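Local coordinates for protein ten1 (Schizosaccharomyces pombe, PDB 3KF6) that is required for telomere maintenance as the small OB-fold partner of Stn1 in an Rpa2-Rpa3-like complex and binds single-stranded telomeric DNA, at residues B[65-70]-B[84-89]. Residues are numbered along the deposited sequence; the frame is centred on the assembly and turned at random.
Sequences WLNIVG and RSAVGI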
ATOM      1  N   TRP B  65      15.379  10.815   4.542  1.00 19.87           N
ATOM      2  CA  TRP B  65      14.825   9.537   4.119  1.00 18.74           C
ATOM      3  C   TRP B  65      13.587   9.682   3.247  1.00 18.15           C
ATOM      4  O   TRP B  65      12.685  10.468   3.548  1.00 17.31           O
ATOM      5  CB  TRP B  65      14.525   8.670   5.344  1.00 19.43           C
ATOM      6  CG  TRP B  65      15.781   8.164   6.015  1.00 21.02           C
ATOM      7  CD1 TRP B  65      16.558   8.824   6.926  1.00 22.48           C
ATOM      8  CD2 TRP B  65      16.416   6.900   5.788  1.00 21.83           C
ATOM      9  NE1 TRP B  65      17.637   8.047   7.280  1.00 23.09           N
ATOM     10  CE2 TRP B  65      17.574   6.862   6.595  1.00 22.54           C
ATOM     11  CE3 TRP B  65      16.117   5.796   4.977  1.00 20.87           C
ATOM     12  CZ2 TRP B  65      18.436   5.760   6.615  1.00 23.45           C
ATOM     13  CZ3 TRP B  65      16.976   4.700   4.995  1.00 22.80           C
ATOM     14  CH2 TRP B  65      18.122   4.691   5.811  1.00 21.60           C
ATOM     15  N   LEU B  66      13.557   8.909   2.164  1.00 16.02           N
ATOM     16  CA  LEU B  66      12.454   8.951   1.210  1.00 14.88           C
ATOM     17  C   LEU B  66      11.844   7.586   0.934  1.00 14.12           C
ATOM     18  O   LEU B  66      12.551   6.580   0.923  1.00 15.73           O
ATOM     19  CB  LEU B  66      12.950   9.501  -0.130  1.00 16.95           C
ATOM     20  CG  LEU B  66      13.567  10.899  -0.157  1.00 16.85           C
ATOM     21  CD1 LEU B  66      14.087  11.188  -1.563  1.00 18.84           C
ATOM     22  CD2 LEU B  66      12.519  11.926   0.257  1.00 18.49           C
ATOM     23  N   ASN B  67      10.531   7.566   0.725  1.00 13.93           N
ATOM     24  CA  ASN B  67       9.834   6.333   0.354  1.00 15.63           C
ATOM     25  C   ASN B  67       9.756   6.409  -1.168  1.00 16.46           C
ATOM     26  O   ASN B  67       9.389   7.445  -1.726  1.00 15.61           O
ATOM     27  CB  ASN B  67       8.415   6.277   0.927  1.00 17.59           C
ATOM     28  CG  ASN B  67       8.379   5.804   2.361  1.00 20.95           C
ATOM     29  OD1 ASN B  67       9.033   4.824   2.726  1.00 23.68           O
ATOM     30  ND2 ASN B  67       7.598   6.488   3.185  1.00 24.50           N
ATOM     31  N   ILE B  68      10.086   5.308  -1.831  1.00 14.84           N
ATOM     32  CA  ILE B  68      10.098   5.259  -3.285  1.00 16.05           C
ATOM     33  C   ILE B  68       9.257   4.121  -3.840  1.00 14.68           C
ATOM     34  O   ILE B  68       9.287   3.017  -3.314  1.00 15.39           O
ATOM     35  CB  ILE B  68      11.545   5.022  -3.816  1.00 15.59           C
ATOM     36  CG1 ILE B  68      12.458   6.182  -3.417  1.00 17.26           C
ATOM     37  CG2 ILE B  68      11.539   4.845  -5.334  1.00 18.66           C
ATOM     38  CD1 ILE B  68      12.117   7.488  -4.084  1.00 19.20           C
ATOM     39  N   VAL B  69       8.491   4.414  -4.884  1.00 15.56           N
ATOM     40  CA  VAL B  69       7.747   3.383  -5.597  1.00 14.79           C
ATOM     41  C   VAL B  69       8.239   3.573  -7.023  1.00 16.89           C
ATOM     42  O   VAL B  69       8.186   4.681  -7.556  1.00 18.52           O
ATOM     43  CB  VAL B  69       6.222   3.576  -5.571  1.00 15.00           C
ATOM     44  CG1 VAL B  69       5.564   2.526  -6.487  1.00 16.44           C
ATOM     45  CG2 VAL B  69       5.701   3.415  -4.157  1.00 15.69           C
ATOM     46  N   GLY B  70       8.754   2.511  -7.627  1.00 16.97           N
ATOM     47  CA  GLY B  70       9.240   2.625  -8.987  1.00 19.52           C
ATOM     48  C   GLY B  70       9.426   1.266  -9.617  1.00 21.17           C
ATOM     49  O   GLY B  70       9.093   0.250  -9.011  1.00 19.54           O
ATOM     50  N   ARG B  84       7.878  10.155  -1.655  1.00 20.56           N
ATOM     51  CA  ARG B  84       7.263  10.769  -0.481  1.00 21.00           C
ATOM     52  C   ARG B  84       8.298  10.811   0.632  1.00 20.73           C
ATOM     53  O   ARG B  84       9.098   9.894   0.774  1.00 18.27           O
ATOM     54  CB  ARG B  84       6.051   9.966  -0.000  1.00 22.37           C
ATOM     55  CG  ARG B  84       4.756  10.198  -0.775  1.00 24.39           C
ATOM     56  CD  ARG B  84       4.181  11.594  -0.514  1.00 26.55           C
ATOM     57  NE  ARG B  84       2.841  11.756  -1.072  1.00 27.31           N
ATOM     58  CZ  ARG B  84       2.560  11.726  -2.370  1.00 27.78           C
ATOM     59  NH1 ARG B  84       3.527  11.542  -3.260  1.00 27.55           N
ATOM     60  NH2 ARG B  84       1.308  11.884  -2.782  1.00 27.89           N
ATOM     61  N   SER B  85       8.292  11.882   1.414  1.00 18.54           N
ATOM     62  CA  SER B  85       9.227  11.988   2.525  1.00 18.06           C
ATOM     63  C   SER B  85       8.818  11.018   3.635  1.00 18.47           C
ATOM     64  O   SER B  85       7.631  10.857   3.916  1.00 20.20           O
ATOM     65  CB  SER B  85       9.219  13.414   3.082  1.00 19.87           C
ATOM     66  OG  SER B  85       9.875  13.469   4.339  1.00 20.27           O
ATOM     67  N   ALA B  86       9.804  10.371   4.254  1.00 17.23           N
ATOM     68  CA  ALA B  86       9.559   9.437   5.352  1.00 18.42           C
ATOM     69  C   ALA B  86      10.132  10.048   6.630  1.00 18.80           C
ATOM     70  O   ALA B  86      10.577   9.340   7.538  1.00 18.70           O
ATOM     71  CB  ALA B  86      10.233   8.092   5.067  1.00 20.23           C
ATOM     72  N   VAL B  87      10.113  11.374   6.698  1.00 20.38           N
ATOM     73  CA  VAL B  87      10.654  12.064   7.860  1.00 22.18           C
ATOM     74  C   VAL B  87      10.034  11.581   9.163  1.00 21.44           C
ATOM     75  O   VAL B  87       8.818  11.386   9.257  1.00 21.97           O
ATOM     76  CB  VAL B  87      10.461  13.591   7.738  1.00 23.47           C
ATOM     77  CG1 VAL B  87       8.986  13.933   7.730  1.00 26.82           C
ATOM     78  CG2 VAL B  87      11.186  14.294   8.875  1.00 26.20           C
ATOM     79  N   GLY B  88      10.886  11.371  10.162  1.00 21.38           N
ATOM     80  CA  GLY B  88      10.415  10.930  11.464  1.00 23.22           C
ATOM     81  C   GLY B  88      10.093   9.452  11.581  1.00 23.71           C
ATOM     82  O   GLY B  88       9.673   8.989  12.647  1.00 23.62           O
ATOM     83  N   ILE B  89      10.290   8.695  10.508  1.00 22.80           N
ATOM     84  CA  ILE B  89       9.973   7.276  10.579  1.00 22.90           C
ATOM     85  C   ILE B  89      10.898   6.552  11.546  1.00 21.83           C
ATOM     86  O   ILE B  89      12.081   6.888  11.676  1.00 21.13           O
ATOM     87  CB  ILE B  89      10.055   6.597   9.193  1.00 23.28           C
ATOM     88  CG1 ILE B  89       9.414   5.207   9.263  1.00 25.71           C
ATOM     89  CG2 ILE B  89      11.502   6.479   8.744  1.00 23.45           C
ATOM     90  CD1 ILE B  89       9.102   4.609   7.912  1.00 23.87           C
TER
HETATM   91  O   HOH W   1      12.444  13.083   4.296  1.00 24.52           O
HETATM   92  O   HOH W   2       6.137   8.665   3.535  1.00 39.14           O
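Asn-67 and Arg-84 form an antiparallel hydrogen-bonded pair where strands 65-74 and 77-85, the two arms of a beta hairpin, lie side by side. Asn-67 N gives a short, nearly straight bond to Arg-84 O (2.7 Å), and Arg-84 N answers to Asn-67 O at 3.1 Å. Leu-66 and Ser-85 make the adjoining non-hydrogen-bonded pair, their side chains diverging. Beyond it, Ala-86 N still donates to Trp-65 O (3.0 Å), although strand geometry has ended at Ser-85.

The side chain of Asn-67 leaves the sheet on the same face as that of Arg-84. Asn-67 CB lies 3.7 Å from Arg-84 O. With CG anti to the carbonyl carbon (chi1 -82°), the amide is carried to the methyl of Ala-86: Asn-67 CG lies 4.0 Å from Ala-86 CB, OD1 is at the edge of contact with the same methyl (4.2 Å), and ND2 is nearest, 3.6 Å from Ala-86 CB. ND2 also donates to a water that donates to Ser-85 O. A second water donates to Trp-65 O and accepts from Ser-85 OG. Ser-85 OG also accepts from Val-87 N (3.2 Å), an ST turn that overlaps the type II turn Ala-86 to Ile-89, closed by Ile-89 N to Ala-86 O, with Gly-88 at positive phi.

In the OB fold, strand 23-34 flanks strand 65-74 on its other edge, and its Leu-27 touches Trp-65, Asn-67 and Ala-86. Arg-84 NH2 donates hydrogen bonds to Asn-101 OD1 and Pro-99 O of the Stn1 chain, while Trp-65 and Ile-89 pack against helix 91-103.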